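Local atomic coordinates of hypothetical protein (Leishmania major, PDB entry 3LJN), a protein that is of unknown function but, as an ankyrin repeat protein, probably serves as an elongated scaffold for binding other proteins. Residues D18-V26 and L39-N50; M193-L204 and V226-I235. All coordinates share one frame; numbering follows the deposited sequence.

Contact 1. Residues D18-V26 and L39-N50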
# COMPACT_ATOMS: atom_id res chain seq x y z
N ASP A 18 0.30 -17.36 -36.24
CA ASP A 18 -0.07 -18.20 -35.08
C ASP A 18 0.85 -19.42 -34.94
O ASP A 18 1.00 -19.97 -33.85
CB ASP A 18 -1.53 -18.65 -35.19
CG ASP A 18 -2.51 -17.49 -35.18
OD1 ASP A 18 -3.45 -17.48 -36.01
OD2 ASP A 18 -2.35 -16.57 -34.34
N GLU A 19 1.47 -19.83 -36.04
CA GLU A 19 2.46 -20.90 -36.02
C GLU A 19 3.77 -20.43 -35.41
O GLU A 19 4.58 -21.25 -35.00
CB GLU A 19 2.69 -21.43 -37.44
CG GLU A 19 3.41 -22.77 -37.51
CD GLU A 19 3.19 -23.47 -38.85
OE1 GLU A 19 2.94 -22.76 -39.85
OE2 GLU A 19 3.25 -24.73 -38.90
N ASN A 20 3.98 -19.12 -35.36
CA ASN A 20 5.18 -18.55 -34.76
C ASN A 20 5.02 -18.26 -33.27
O ASN A 20 5.94 -18.50 -32.49
CB ASN A 20 5.60 -17.26 -35.48
CG ASN A 20 6.52 -17.52 -36.66
OD1 ASN A 20 7.44 -18.33 -36.57
ND2 ASN A 20 6.28 -16.82 -37.76
N MSE A 21 3.87 -17.72 -32.87
CA MSE A 21 3.64 -17.46 -31.46
C MSE A 21 3.64 -18.77 -30.68
O MSE A 21 3.96 -18.78 -29.50
CB MSE A 21 2.34 -16.68 -31.23
CG MSE A 21 1.04 -17.45 -31.39
SE MSE A 21 0.15 -17.87 -29.70
CE MSE A 21 -1.63 -18.24 -30.41
N GLU A 22 3.30 -19.86 -31.35
CA GLU A 22 3.32 -21.17 -30.71
C GLU A 22 4.72 -21.56 -30.32
O GLU A 22 4.92 -22.11 -29.24
CB GLU A 22 2.72 -22.24 -31.62
CG GLU A 22 1.20 -22.37 -31.53
CD GLU A 22 0.69 -22.60 -30.11
OE1 GLU A 22 -0.44 -22.16 -29.82
OE2 GLU A 22 1.40 -23.23 -29.29
N LYS A 23 5.67 -21.29 -31.20
CA LYS A 23 7.07 -21.62 -30.94
C LYS A 23 7.66 -20.80 -29.81
O LYS A 23 8.36 -21.32 -28.95
CB LYS A 23 7.92 -21.41 -32.21
CG LYS A 23 7.64 -22.40 -33.33
CD LYS A 23 8.86 -22.55 -34.23
CE LYS A 23 8.57 -23.42 -35.44
NZ LYS A 23 7.80 -22.68 -36.48
N ILE A 24 7.38 -19.51 -29.80
CA ILE A 24 8.01 -18.60 -28.87
C ILE A 24 7.50 -18.82 -27.43
O ILE A 24 8.28 -18.80 -26.48
CB ILE A 24 7.86 -17.13 -29.34
CG1 ILE A 24 8.83 -16.22 -28.60
CG2 ILE A 24 6.43 -16.64 -29.19
CD1 ILE A 24 8.79 -14.78 -29.07
N HIS A 25 6.20 -19.04 -27.28
CA HIS A 25 5.59 -19.38 -26.00
C HIS A 25 6.14 -20.71 -25.42
O HIS A 25 6.35 -20.84 -24.21
CB HIS A 25 4.07 -19.54 -26.18
CG HIS A 25 3.31 -18.26 -26.35
ND1 HIS A 25 2.06 -18.07 -25.81
CD2 HIS A 25 3.61 -17.11 -27.00
CE1 HIS A 25 1.63 -16.86 -26.11
NE2 HIS A 25 2.55 -16.26 -26.84
N VAL A 26 6.31 -21.70 -26.28
CA VAL A 26 6.87 -22.98 -25.86
C VAL A 26 8.27 -22.80 -25.29
O VAL A 26 8.62 -23.36 -24.26
CB VAL A 26 6.98 -23.95 -27.05
CG1 VAL A 26 7.87 -25.13 -26.70
CG2 VAL A 26 5.60 -24.41 -27.47
N LEU A 39 14.19 -16.49 -32.30
CA LEU A 39 12.92 -16.16 -32.91
C LEU A 39 12.74 -14.63 -33.06
O LEU A 39 12.22 -14.15 -34.08
CB LEU A 39 11.77 -16.76 -32.10
CG LEU A 39 11.56 -18.28 -32.19
CD1 LEU A 39 11.09 -18.83 -30.86
CD2 LEU A 39 10.58 -18.67 -33.29
N ILE A 40 13.18 -13.89 -32.05
CA ILE A 40 13.06 -12.43 -32.02
C ILE A 40 14.04 -11.74 -32.98
O ILE A 40 13.67 -10.79 -33.65
CB ILE A 40 13.30 -11.90 -30.60
CG1 ILE A 40 12.18 -12.39 -29.68
CG2 ILE A 40 13.36 -10.37 -30.60
CD1 ILE A 40 12.55 -12.43 -28.23
N GLU A 41 15.28 -12.20 -33.03
CA GLU A 41 16.20 -11.70 -34.04
C GLU A 41 15.63 -11.88 -35.45
O GLU A 41 15.72 -10.98 -36.26
CB GLU A 41 17.58 -12.38 -33.92
CG GLU A 41 18.47 -11.71 -32.86
CD GLU A 41 19.59 -12.62 -32.31
OE1 GLU A 41 19.95 -13.62 -33.00
OE2 GLU A 41 20.13 -12.32 -31.20
N THR A 42 15.02 -13.03 -35.72
CA THR A 42 14.40 -13.28 -37.01
C THR A 42 13.00 -12.62 -37.18
O THR A 42 12.33 -12.84 -38.18
CB THR A 42 14.30 -14.79 -37.31
OG1 THR A 42 13.27 -15.38 -36.51
CG2 THR A 42 15.65 -15.48 -37.06
N GLY A 43 12.55 -11.85 -36.19
CA GLY A 43 11.43 -10.94 -36.38
C GLY A 43 10.05 -11.38 -35.91
O GLY A 43 9.05 -10.83 -36.36
N VAL A 44 9.99 -12.36 -35.03
CA VAL A 44 8.74 -12.65 -34.30
C VAL A 44 8.58 -11.58 -33.22
O VAL A 44 9.47 -11.43 -32.37
CB VAL A 44 8.80 -14.04 -33.60
CG1 VAL A 44 7.52 -14.30 -32.85
CG2 VAL A 44 9.06 -15.15 -34.60
N SER A 45 7.49 -10.83 -33.22
CA SER A 45 7.36 -9.79 -32.20
C SER A 45 7.27 -10.40 -30.79
O SER A 45 6.49 -11.33 -30.56
CB SER A 45 6.15 -8.89 -32.44
OG SER A 45 5.66 -8.37 -31.20
N PRO A 46 8.05 -9.87 -29.83
CA PRO A 46 8.12 -10.45 -28.48
C PRO A 46 6.79 -10.55 -27.76
O PRO A 46 6.55 -11.54 -27.07
CB PRO A 46 9.02 -9.46 -27.71
CG PRO A 46 9.65 -8.63 -28.72
CD PRO A 46 8.73 -8.57 -29.88
N THR A 47 5.95 -9.53 -27.90
CA THR A 47 4.73 -9.39 -27.10
C THR A 47 3.50 -10.03 -27.77
O THR A 47 2.37 -9.58 -27.55
CB THR A 47 4.43 -7.91 -26.86
OG1 THR A 47 4.37 -7.24 -28.13
CG2 THR A 47 5.49 -7.26 -25.96
N ILE A 48 3.71 -11.08 -28.55
CA ILE A 48 2.65 -11.67 -29.36
C ILE A 48 1.76 -12.58 -28.50
O ILE A 48 2.25 -13.43 -27.75
CB ILE A 48 3.28 -12.42 -30.58
CG1 ILE A 48 2.22 -12.83 -31.59
CG2 ILE A 48 4.14 -13.61 -30.13
CD1 ILE A 48 2.79 -13.44 -32.83
N GLN A 49 0.44 -12.40 -28.61
CA GLN A 49 -0.49 -12.97 -27.63
C GLN A 49 -1.30 -14.12 -28.17
O GLN A 49 -1.40 -14.31 -29.38
CB GLN A 49 -1.40 -11.91 -26.99
CG GLN A 49 -1.80 -10.73 -27.85
CD GLN A 49 -2.55 -9.64 -27.06
OE1 GLN A 49 -3.00 -9.84 -25.93
NE2 GLN A 49 -2.68 -8.46 -27.67
N ASN A 50 -1.84 -14.91 -27.24
CA ASN A 50 -2.73 -16.01 -27.55
C ASN A 50 -4.09 -15.54 -27.12
O ASN A 50 -4.17 -14.52 -26.48
CB ASN A 50 -2.28 -17.30 -26.85
CG ASN A 50 -2.57 -17.31 -25.35
OD1 ASN A 50 -3.19 -16.40 -24.79
ND2 ASN A 50 -2.13 -18.38 -24.69
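I24 and L39 meet where helix 18-30 packs on the end of helix 33-41, a helix pair consistent with the ankyrin fold, and the chain that leaves the second helix then folds back along the first. I24 is the main bump: 91 Å² of it is buried by 39-50, chiefly in the hollow that L39, I40, V44 and I48 form. With CG1 anti to the backbone N (chi1 -164°), its CD1 reaches V44 CG1 at 4.0 Å and I40 CG1 slightly beyond, while CG2 turns to I48 CG2. L39 answers as a bump of its own: its CD1 rests against I24 CA at 3.7 Å and its CD2 lies on K23 CB. The outgoing chain is started by a Schellman motif at G43, whose positive phi turns V44 back toward N20. Beyond the type I turn S45-I48, the side chain of I48 lies against M21, CD1 to CB 3.6 Å. The selenomethionine M21 then bends at chi2 so that SE lies over one face of the H25 ring, toward its rim, and CE meets N50 CB. At the edge of that ring, H25 NE2 donates to I48 O at 3.0 Å, nearly straight at 173° and in the ring plane.

Contact 2. Residues M193-L204 and V226-I235; sequences MDTVPSKSSLRL and VAMRFVEMGI
The C-terminal ends of helices 186-195 and 224-231 and the loops after them pack together here, probably as successive layers of the ankyrin-type stack. The selenomethionine M193 and the ring of F230 lie at the centre. M193 CE sits over one face of F230, displaced toward the rim, but the methyl is modelled too close to the ring, so the geometry of this CH-pi contact is doubtful. SE stands farther back, 5.1 Å from the centroid of the F230 ring and oblique to it, a Met-aromatic contact.

A second selenomethionine, M233, joins the cluster: its SE borders the M193 methyl and also meets L202 CD1 at 4.1 Å. M233 extends straight beyond CG and crosses L204 at about a right angle, with CB facing L204 CD1 at 4.0 Å. L204 then closes the far end, where its CB packs on I235 CG1, likewise at 4.0 Å. I235 is delivered there by a Schellman motif: I235 N bonds F230 O, G234 N bonds V231 O, and G234 has positive phi.

At the other, solvent-exposed end, R229 NH1 forms a salt bridge with D194 OD1, 2.9 Å apart. Its hydrogen bond is weak because the N-H...O angle is only 121°, and the carboxylate and guanidinium planes are turned 47° from each other.

Outside the pair, L202 lies on P166 and T167 of an earlier loop. Helix 186-195 and its loop touch helix 153-162 (V196 on V160), and helix 224-231 touches helix 257-266 (A227 and M228 on L259), so the contact lies within the run of stacked helices.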
# COMPACT_ATOMS: atom_id res chain seq x y z
N MSE A 193 7.94 0.06 6.65
CA MSE A 193 8.40 1.37 7.11
C MSE A 193 9.87 1.39 7.49
O MSE A 193 10.48 2.46 7.48
CB MSE A 193 7.59 1.82 8.31
CG MSE A 193 6.31 2.54 7.96
SE MSE A 193 5.16 2.51 9.56
CE MSE A 193 4.28 4.27 9.41
N ASP A 194 10.43 0.25 7.86
CA ASP A 194 11.84 0.20 8.25
C ASP A 194 12.76 -0.15 7.06
O ASP A 194 13.89 0.31 6.99
CB ASP A 194 12.03 -0.77 9.43
CG ASP A 194 11.09 -0.43 10.62
OD1 ASP A 194 10.27 0.52 10.50
OD2 ASP A 194 11.15 -1.12 11.67
N THR A 195 12.25 -0.94 6.12
CA THR A 195 12.96 -1.28 4.89
C THR A 195 12.98 -0.14 3.88
O THR A 195 13.90 -0.05 3.08
CB THR A 195 12.30 -2.49 4.18
OG1 THR A 195 12.11 -3.55 5.13
CG2 THR A 195 13.17 -3.01 3.04
N VAL A 196 11.95 0.70 3.91
CA VAL A 196 11.77 1.78 2.92
C VAL A 196 13.00 2.69 2.86
O VAL A 196 13.36 3.30 3.87
CB VAL A 196 10.47 2.62 3.21
CG1 VAL A 196 10.60 3.38 4.51
CG2 VAL A 196 10.17 3.57 2.07
N PRO A 197 13.64 2.78 1.69
CA PRO A 197 14.91 3.51 1.62
C PRO A 197 14.77 4.97 2.02
O PRO A 197 15.47 5.43 2.90
CB PRO A 197 15.33 3.38 0.14
CG PRO A 197 14.07 3.11 -0.60
CD PRO A 197 13.14 2.41 0.35
N SER A 198 13.83 5.69 1.40
CA SER A 198 13.68 7.10 1.66
C SER A 198 13.07 7.34 3.02
O SER A 198 13.78 7.64 3.97
CB SER A 198 12.84 7.77 0.58
N LYS A 199 11.75 7.18 3.12
CA LYS A 199 10.97 7.66 4.27
C LYS A 199 10.45 9.05 3.98
O LYS A 199 9.68 9.62 4.75
CB LYS A 199 11.79 7.67 5.56
N SER A 200 10.89 9.61 2.86
CA SER A 200 10.31 10.80 2.26
C SER A 200 9.82 10.44 0.85
O SER A 200 9.52 11.31 0.05
CB SER A 200 11.36 11.91 2.25
OG SER A 200 11.01 13.00 1.42
N SER A 201 9.75 9.14 0.58
CA SER A 201 9.18 8.59 -0.66
C SER A 201 7.73 8.12 -0.45
O SER A 201 7.10 7.61 -1.36
CB SER A 201 10.02 7.41 -1.13
OG SER A 201 10.31 6.54 -0.04
N LEU A 202 7.21 8.28 0.77
CA LEU A 202 5.87 7.86 1.10
C LEU A 202 4.96 9.03 0.81
O LEU A 202 5.32 10.16 1.10
CB LEU A 202 5.76 7.50 2.58
CG LEU A 202 6.75 6.45 3.10
CD1 LEU A 202 6.81 6.50 4.62
CD2 LEU A 202 6.37 5.07 2.61
N ARG A 203 3.79 8.75 0.25
CA ARG A 203 2.78 9.76 -0.02
C ARG A 203 1.71 9.73 1.05
O ARG A 203 0.64 9.16 0.87
CB ARG A 203 2.16 9.52 -1.39
CG ARG A 203 3.16 9.52 -2.51
CD ARG A 203 3.79 10.88 -2.67
NE ARG A 203 2.84 11.85 -3.18
CZ ARG A 203 2.46 11.93 -4.46
NH1 ARG A 203 2.95 11.09 -5.37
NH2 ARG A 203 1.59 12.86 -4.83
N LEU A 204 2.02 10.36 2.18
CA LEU A 204 1.14 10.35 3.34
C LEU A 204 0.04 11.40 3.20
O LEU A 204 -0.68 11.69 4.16
CB LEU A 204 1.97 10.61 4.60
CG LEU A 204 3.18 9.71 4.82
CD1 LEU A 204 3.88 10.09 6.11
CD2 LEU A 204 2.78 8.24 4.83
N VAL A 226 2.30 3.27 16.31
CA VAL A 226 2.49 3.40 14.87
C VAL A 226 1.97 4.75 14.44
O VAL A 226 2.50 5.34 13.51
CB VAL A 226 1.75 2.30 14.09
CG1 VAL A 226 1.71 2.62 12.64
CG2 VAL A 226 2.44 0.96 14.31
N ALA A 227 0.94 5.24 15.12
CA ALA A 227 0.37 6.57 14.88
C ALA A 227 1.39 7.70 15.12
O ALA A 227 1.35 8.72 14.45
CB ALA A 227 -0.84 6.78 15.74
N MSE A 228 2.29 7.48 16.07
CA MSE A 228 3.29 8.47 16.46
C MSE A 228 4.39 8.54 15.42
O MSE A 228 4.95 9.61 15.18
CB MSE A 228 3.91 8.08 17.79
CG MSE A 228 2.93 8.04 18.95
SE MSE A 228 2.82 9.76 19.88
CE MSE A 228 4.40 9.65 21.07
N ARG A 229 4.70 7.39 14.82
CA ARG A 229 5.69 7.32 13.74
C ARG A 229 5.22 8.08 12.52
O ARG A 229 6.01 8.64 11.78
CB ARG A 229 6.00 5.88 13.35
CG ARG A 229 6.88 5.15 14.34
CD ARG A 229 7.84 4.22 13.61
NE ARG A 229 8.80 4.97 12.81
CZ ARG A 229 9.68 4.42 11.96
NH1 ARG A 229 9.73 3.10 11.79
NH2 ARG A 229 10.51 5.21 11.28
N PHE A 230 3.91 8.08 12.31
CA PHE A 230 3.34 8.86 11.24
C PHE A 230 3.53 10.35 11.51
O PHE A 230 3.94 11.10 10.63
CB PHE A 230 1.87 8.51 11.02
CG PHE A 230 1.65 7.21 10.29
CD1 PHE A 230 2.13 7.04 9.00
CD2 PHE A 230 0.95 6.17 10.87
CE1 PHE A 230 1.92 5.86 8.32
CE2 PHE A 230 0.73 4.99 10.19
CZ PHE A 230 1.22 4.83 8.92
N VAL A 231 3.26 10.78 12.74
CA VAL A 231 3.43 12.17 13.13
C VAL A 231 4.87 12.64 12.94
O VAL A 231 5.13 13.72 12.39
CB VAL A 231 2.97 12.39 14.58
CG1 VAL A 231 3.52 13.67 15.14
CG2 VAL A 231 1.47 12.39 14.65
N GLU A 232 5.81 11.81 13.38
CA GLU A 232 7.23 12.11 13.29
C GLU A 232 7.79 11.92 11.89
O GLU A 232 8.94 12.22 11.63
CB GLU A 232 8.01 11.23 14.27
CG GLU A 232 7.64 11.48 15.74
CD GLU A 232 8.14 10.38 16.67
OE1 GLU A 232 8.27 9.20 16.22
OE2 GLU A 232 8.39 10.71 17.86
N MSE A 233 6.97 11.38 10.99
CA MSE A 233 7.24 11.42 9.57
C MSE A 233 6.61 12.65 8.93
O MSE A 233 6.44 12.70 7.71
CB MSE A 233 6.72 10.15 8.91
CG MSE A 233 7.63 8.97 9.13
SE MSE A 233 6.83 7.27 8.60
CE MSE A 233 8.51 6.23 8.38
N GLY A 234 6.24 13.63 9.74
CA GLY A 234 5.67 14.87 9.26
C GLY A 234 4.42 14.70 8.41
O GLY A 234 4.25 15.38 7.40
N ILE A 235 3.56 13.78 8.80
CA ILE A 235 2.25 13.67 8.17
C ILE A 235 1.46 14.88 8.56
O ILE A 235 1.60 15.37 9.66
CB ILE A 235 1.48 12.42 8.63
CG1 ILE A 235 0.23 12.24 7.76
CG2 ILE A 235 1.10 12.53 10.11
CD1 ILE A 235 -0.37 10.85 7.83

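In the fold
The two contacts lie on opposite sides of the chain's centre, 45 Å apart between centres, and share no helix or touching atoms. Contact 1 is terminal, 36 Å from the centre, and joins the two helices of one hairpin, 18-30 and 33-41, with the loop that follows. Contact 2, 13 Å from the centre, instead joins the ends of helices 186-195 and 224-231 and the loops that follow them, with a 21-residue linker between its segments. Each is partly buried and of similar size, 542 against 490 Å². Their polar chemistry differs: contact 1 uses a nearly straight imidazole-to-backbone hydrogen bond beside buried aliphatics, contact 2 a poorly angled salt bridge at the rim of a selenomethionine-phenylalanine cluster.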